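PDB 2WNH: 3-phytase from Klebsiella pneumoniae, which probably removes phosphate from phytate (inositol hexakisphosphate), beginning at the 3-position. Local coordinates for residues Y92-Q106 with I120-Q132. The protein carries 3 engineered substitutions. Numbering follows the deposited sequence.
Sequences YVRASPLQRTRATAQ and IHYANGDADPLFQ. Engineered in segment 120-132: Ala123 (natural residue Val).
Arg94 and Asp128 form a side-on salt bridge: NE meets the syn lone pair of OD2 at 2.9 Å, while NH2 reaches OD1 at 2.8 Å from above the carboxylate plane. With CG anti to the backbone N (chi1 179°) and the chain extended beyond it, Arg94 carries its guanidinium there, Leu130 CD1 over one face. On the other face of the carboxylate, Leu130 N donates to OD1, closing an Asx turn that should restrict its rotation. A water joins Asp128 OD2 to Ala95 O and to N of the engineered Ala123. Gln132 NE2 donates to Ser96 OG (3.1 Å), also hydrogen-bonded to His290 NE2; Gln132 OE1 accepts from Asp128 N. Backbones pair through His121 N to Val93 O and Ala95 N to His121 O, a single beta bridge between Arg94 and His121.

Tyr92 and His121 make an offset stack, planes 12° apart. Arg102 CD sits over the centre of the Tyr122 ring, 3.4 Å from the centroid, a CH-pi contact; the bend beyond it (chi3 -69°) turns NE to Pro97 O. Ile120 CG2 packs on Val93 CG1 (3.7 Å) and Ala105 CB.

In this alpha/beta domain of the histidine phosphatase superfamily, the loop after helix 99-112 turns back along strand 91-95, which pairs in parallel with strand 284-289; Ile120 fills the angle between strand 91-95 and that helix, while Leu130 and Phe131 reach helix 256-274.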
# COMPACT_ATOMS: atom_id res chain seq x y z
N TYR B 92 19.81 -16.47 -5.31
CA TYR B 92 20.24 -16.89 -6.64
C TYR B 92 19.25 -17.94 -7.10
O TYR B 92 19.02 -18.93 -6.39
CB TYR B 92 21.67 -17.46 -6.67
CG TYR B 92 22.16 -17.78 -8.06
CD1 TYR B 92 22.63 -16.77 -8.91
CD2 TYR B 92 22.12 -19.09 -8.56
CE1 TYR B 92 23.06 -17.06 -10.22
CE2 TYR B 92 22.56 -19.38 -9.85
CZ TYR B 92 23.02 -18.37 -10.67
OH TYR B 92 23.42 -18.70 -11.96
N VAL B 93 18.65 -17.70 -8.27
CA VAL B 93 17.64 -18.62 -8.81
C VAL B 93 18.15 -19.31 -10.05
O VAL B 93 18.51 -18.64 -11.04
CB VAL B 93 16.31 -17.89 -9.12
CG1 VAL B 93 15.26 -18.89 -9.60
CG2 VAL B 93 15.80 -17.13 -7.88
N ARG B 94 18.20 -20.64 -10.00
CA ARG B 94 18.63 -21.44 -11.15
C ARG B 94 17.49 -22.41 -11.54
O ARG B 94 17.10 -23.27 -10.77
CB ARG B 94 19.91 -22.21 -10.80
CG ARG B 94 20.40 -23.09 -11.96
CD ARG B 94 21.87 -23.42 -11.82
NE ARG B 94 22.29 -24.49 -12.73
CZ ARG B 94 23.56 -24.84 -12.89
NH1 ARG B 94 24.50 -24.14 -12.24
NH2 ARG B 94 23.89 -25.85 -13.69
N ALA B 95 16.94 -22.19 -12.73
CA ALA B 95 15.84 -22.98 -13.26
C ALA B 95 16.30 -23.90 -14.38
O ALA B 95 17.13 -23.52 -15.21
CB ALA B 95 14.73 -22.07 -13.79
N SER B 96 15.72 -25.10 -14.42
CA SER B 96 15.81 -25.96 -15.59
C SER B 96 15.35 -25.15 -16.84
O SER B 96 14.44 -24.31 -16.74
CB SER B 96 14.94 -27.20 -15.36
OG SER B 96 14.69 -27.84 -16.59
N PRO B 97 16.02 -25.35 -18.01
CA PRO B 97 15.75 -24.45 -19.14
C PRO B 97 14.39 -24.58 -19.83
O PRO B 97 14.09 -23.75 -20.70
CB PRO B 97 16.92 -24.73 -20.12
CG PRO B 97 17.35 -26.11 -19.82
CD PRO B 97 17.10 -26.32 -18.32
N LEU B 98 13.57 -25.55 -19.43
CA LEU B 98 12.23 -25.70 -20.03
C LEU B 98 11.40 -24.47 -19.66
O LEU B 98 11.63 -23.83 -18.61
CB LEU B 98 11.52 -26.98 -19.54
CG LEU B 98 11.93 -28.30 -20.21
CD1 LEU B 98 13.26 -28.75 -19.67
CD2 LEU B 98 10.89 -29.37 -19.97
N GLN B 99 10.47 -24.11 -20.54
CA GLN B 99 9.56 -22.99 -20.28
C GLN B 99 8.88 -23.13 -18.91
O GLN B 99 8.80 -22.16 -18.15
CB GLN B 99 8.49 -22.90 -21.39
CG GLN B 99 7.68 -21.58 -21.39
CD GLN B 99 6.49 -21.60 -20.42
OE1 GLN B 99 6.14 -22.63 -19.84
NE2 GLN B 99 5.89 -20.43 -20.22
N ARG B 100 8.37 -24.33 -18.61
CA ARG B 100 7.54 -24.54 -17.39
C ARG B 100 8.32 -24.23 -16.10
O ARG B 100 7.76 -23.70 -15.15
CB ARG B 100 6.84 -25.92 -17.34
CG ARG B 100 7.75 -27.14 -17.39
CD ARG B 100 6.89 -28.38 -17.29
NE ARG B 100 7.65 -29.61 -17.56
CZ ARG B 100 7.72 -30.19 -18.75
NH1 ARG B 100 7.12 -29.67 -19.80
NH2 ARG B 100 8.44 -31.29 -18.90
N THR B 101 9.60 -24.57 -16.10
CA THR B 101 10.47 -24.35 -14.95
C THR B 101 10.98 -22.90 -14.91
O THR B 101 11.04 -22.32 -13.84
CB THR B 101 11.65 -25.36 -14.94
OG1 THR B 101 12.12 -25.51 -16.29
CG2 THR B 101 11.18 -26.69 -14.46
N ARG B 102 11.33 -22.31 -16.06
CA ARG B 102 11.67 -20.88 -16.08
C ARG B 102 10.49 -20.03 -15.56
O ARG B 102 10.68 -19.14 -14.71
CB ARG B 102 12.10 -20.43 -17.49
CG ARG B 102 13.47 -21.00 -17.88
CD ARG B 102 13.88 -20.47 -19.26
NE ARG B 102 13.07 -21.00 -20.34
CZ ARG B 102 12.37 -20.26 -21.21
NH1 ARG B 102 12.38 -18.93 -21.14
NH2 ARG B 102 11.67 -20.87 -22.17
N ALA B 103 9.28 -20.33 -16.04
CA ALA B 103 8.15 -19.48 -15.67
C ALA B 103 7.80 -19.68 -14.18
O ALA B 103 7.43 -18.73 -13.49
CB ALA B 103 6.95 -19.78 -16.55
N THR B 104 7.96 -20.90 -13.67
CA THR B 104 7.73 -21.18 -12.25
C THR B 104 8.73 -20.41 -11.37
O THR B 104 8.36 -19.80 -10.33
CB THR B 104 7.83 -22.70 -11.96
OG1 THR B 104 6.75 -23.36 -12.63
CG2 THR B 104 7.76 -22.97 -10.46
N ALA B 105 9.99 -20.42 -11.78
CA ALA B 105 11.03 -19.66 -11.09
C ALA B 105 10.68 -18.16 -11.07
O ALA B 105 10.81 -17.52 -10.04
CB ALA B 105 12.38 -19.89 -11.75
N GLN B 106 10.27 -17.61 -12.22
CA GLN B 106 9.78 -16.22 -12.26
C GLN B 106 8.62 -15.99 -11.28
O GLN B 106 8.64 -15.01 -10.52
CB GLN B 106 9.36 -15.83 -13.68
CG GLN B 106 10.54 -15.77 -14.67
CD GLN B 106 10.07 -15.44 -16.06
OE1 GLN B 106 10.72 -14.68 -16.80
NE2 GLN B 106 8.94 -16.00 -16.42
N ILE B 120 15.98 -14.41 -13.11
CA ILE B 120 16.33 -15.80 -12.86
C ILE B 120 17.46 -16.20 -13.81
O ILE B 120 17.82 -15.43 -14.74
CB ILE B 120 15.09 -16.74 -13.01
CG1 ILE B 120 14.55 -16.68 -14.44
CG2 ILE B 120 14.01 -16.37 -11.98
CD1 ILE B 120 13.91 -17.97 -14.90
N HIS B 121 18.05 -17.37 -13.59
CA HIS B 121 19.15 -17.85 -14.44
C HIS B 121 18.86 -19.26 -14.93
O HIS B 121 18.22 -20.05 -14.23
CB HIS B 121 20.48 -17.82 -13.68
CG HIS B 121 20.72 -16.53 -12.95
ND1 HIS B 121 21.37 -15.45 -13.52
CD2 HIS B 121 20.34 -16.12 -11.72
CE1 HIS B 121 21.40 -14.45 -12.66
NE2 HIS B 121 20.79 -14.83 -11.55
N TYR B 122 19.29 -19.56 -16.15
CA TYR B 122 19.10 -20.90 -16.71
C TYR B 122 20.16 -21.11 -17.79
O TYR B 122 20.68 -20.14 -18.36
CB TYR B 122 17.69 -21.07 -17.28
CG TYR B 122 17.29 -20.00 -18.26
CD1 TYR B 122 16.71 -18.81 -17.80
CD2 TYR B 122 17.49 -20.17 -19.63
CE1 TYR B 122 16.33 -17.82 -18.68
CE2 TYR B 122 17.11 -19.16 -20.53
CZ TYR B 122 16.54 -17.99 -20.04
OH TYR B 122 16.15 -16.99 -20.89
N ALA B 123 20.45 -22.37 -18.08
CA ALA B 123 21.50 -22.70 -19.05
C ALA B 123 21.11 -22.26 -20.46
O ALA B 123 19.94 -22.33 -20.83
CB ALA B 123 21.80 -24.19 -19.01
N ASN B 124 22.10 -21.82 -21.23
CA ASN B 124 21.92 -21.40 -22.63
C ASN B 124 21.34 -22.50 -23.52
O ASN B 124 20.44 -22.23 -24.33
CB ASN B 124 23.25 -20.92 -23.23
CG ASN B 124 23.83 -19.70 -22.51
OD1 ASN B 124 23.10 -18.86 -21.97
ND2 ASN B 124 25.16 -19.59 -22.49
N GLY B 125 21.83 -23.73 -23.37
CA GLY B 125 21.33 -24.85 -24.17
C GLY B 125 20.04 -25.41 -23.62
O GLY B 125 19.36 -24.76 -22.82
N ASP B 126 19.67 -26.62 -24.04
CA ASP B 126 18.47 -27.24 -23.48
C ASP B 126 18.80 -28.32 -22.46
O ASP B 126 17.94 -29.12 -22.10
CB ASP B 126 17.54 -27.78 -24.58
CG ASP B 126 18.29 -28.40 -25.73
OD1 ASP B 126 19.28 -29.13 -25.47
OD2 ASP B 126 17.87 -28.16 -26.89
N ALA B 127 20.04 -28.31 -21.96
CA ALA B 127 20.45 -29.28 -20.94
C ALA B 127 21.31 -28.66 -19.84
O ALA B 127 22.37 -28.08 -20.10
CB ALA B 127 21.18 -30.47 -21.60
N ASP B 128 20.84 -28.81 -18.60
CA ASP B 128 21.54 -28.33 -17.42
C ASP B 128 22.02 -29.58 -16.69
O ASP B 128 21.22 -30.46 -16.44
CB ASP B 128 20.55 -27.53 -16.55
CG ASP B 128 21.18 -26.97 -15.26
OD1 ASP B 128 22.00 -27.66 -14.60
OD2 ASP B 128 20.81 -25.83 -14.90
N PRO B 129 23.32 -29.67 -16.36
CA PRO B 129 23.87 -30.90 -15.76
C PRO B 129 23.35 -31.25 -14.34
O PRO B 129 23.56 -32.35 -13.87
CB PRO B 129 25.37 -30.62 -15.71
CG PRO B 129 25.48 -29.15 -15.63
CD PRO B 129 24.36 -28.63 -16.50
N LEU B 130 22.65 -30.32 -13.69
CA LEU B 130 21.98 -30.65 -12.43
C LEU B 130 20.65 -31.35 -12.65
O LEU B 130 20.19 -32.08 -11.78
CB LEU B 130 21.69 -29.37 -11.65
CG LEU B 130 22.87 -28.60 -11.05
CD1 LEU B 130 22.35 -27.26 -10.55
CD2 LEU B 130 23.53 -29.42 -9.91
N PHE B 131 20.04 -31.12 -13.81
CA PHE B 131 18.65 -31.51 -14.05
C PHE B 131 18.42 -32.52 -15.19
O PHE B 131 17.76 -33.53 -14.99
CB PHE B 131 17.79 -30.26 -14.29
CG PHE B 131 17.94 -29.19 -13.22
CD1 PHE B 131 17.77 -29.48 -11.87
CD2 PHE B 131 18.22 -27.88 -13.59
CE1 PHE B 131 17.90 -28.48 -10.90
CE2 PHE B 131 18.32 -26.87 -12.64
CZ PHE B 131 18.18 -27.17 -11.30
N GLN B 132 18.97 -32.23 -16.37
CA GLN B 132 18.89 -33.12 -17.54
C GLN B 132 20.07 -34.08 -17.48
O GLN B 132 20.92 -34.11 -18.37
CB GLN B 132 18.92 -32.30 -18.84
CG GLN B 132 17.60 -31.59 -19.15
CD GLN B 132 17.30 -30.40 -18.23
OE1 GLN B 132 18.17 -29.57 -18.00
NE2 GLN B 132 16.07 -30.33 -17.70
O HOH W 1 19.36 -24.36 -16.47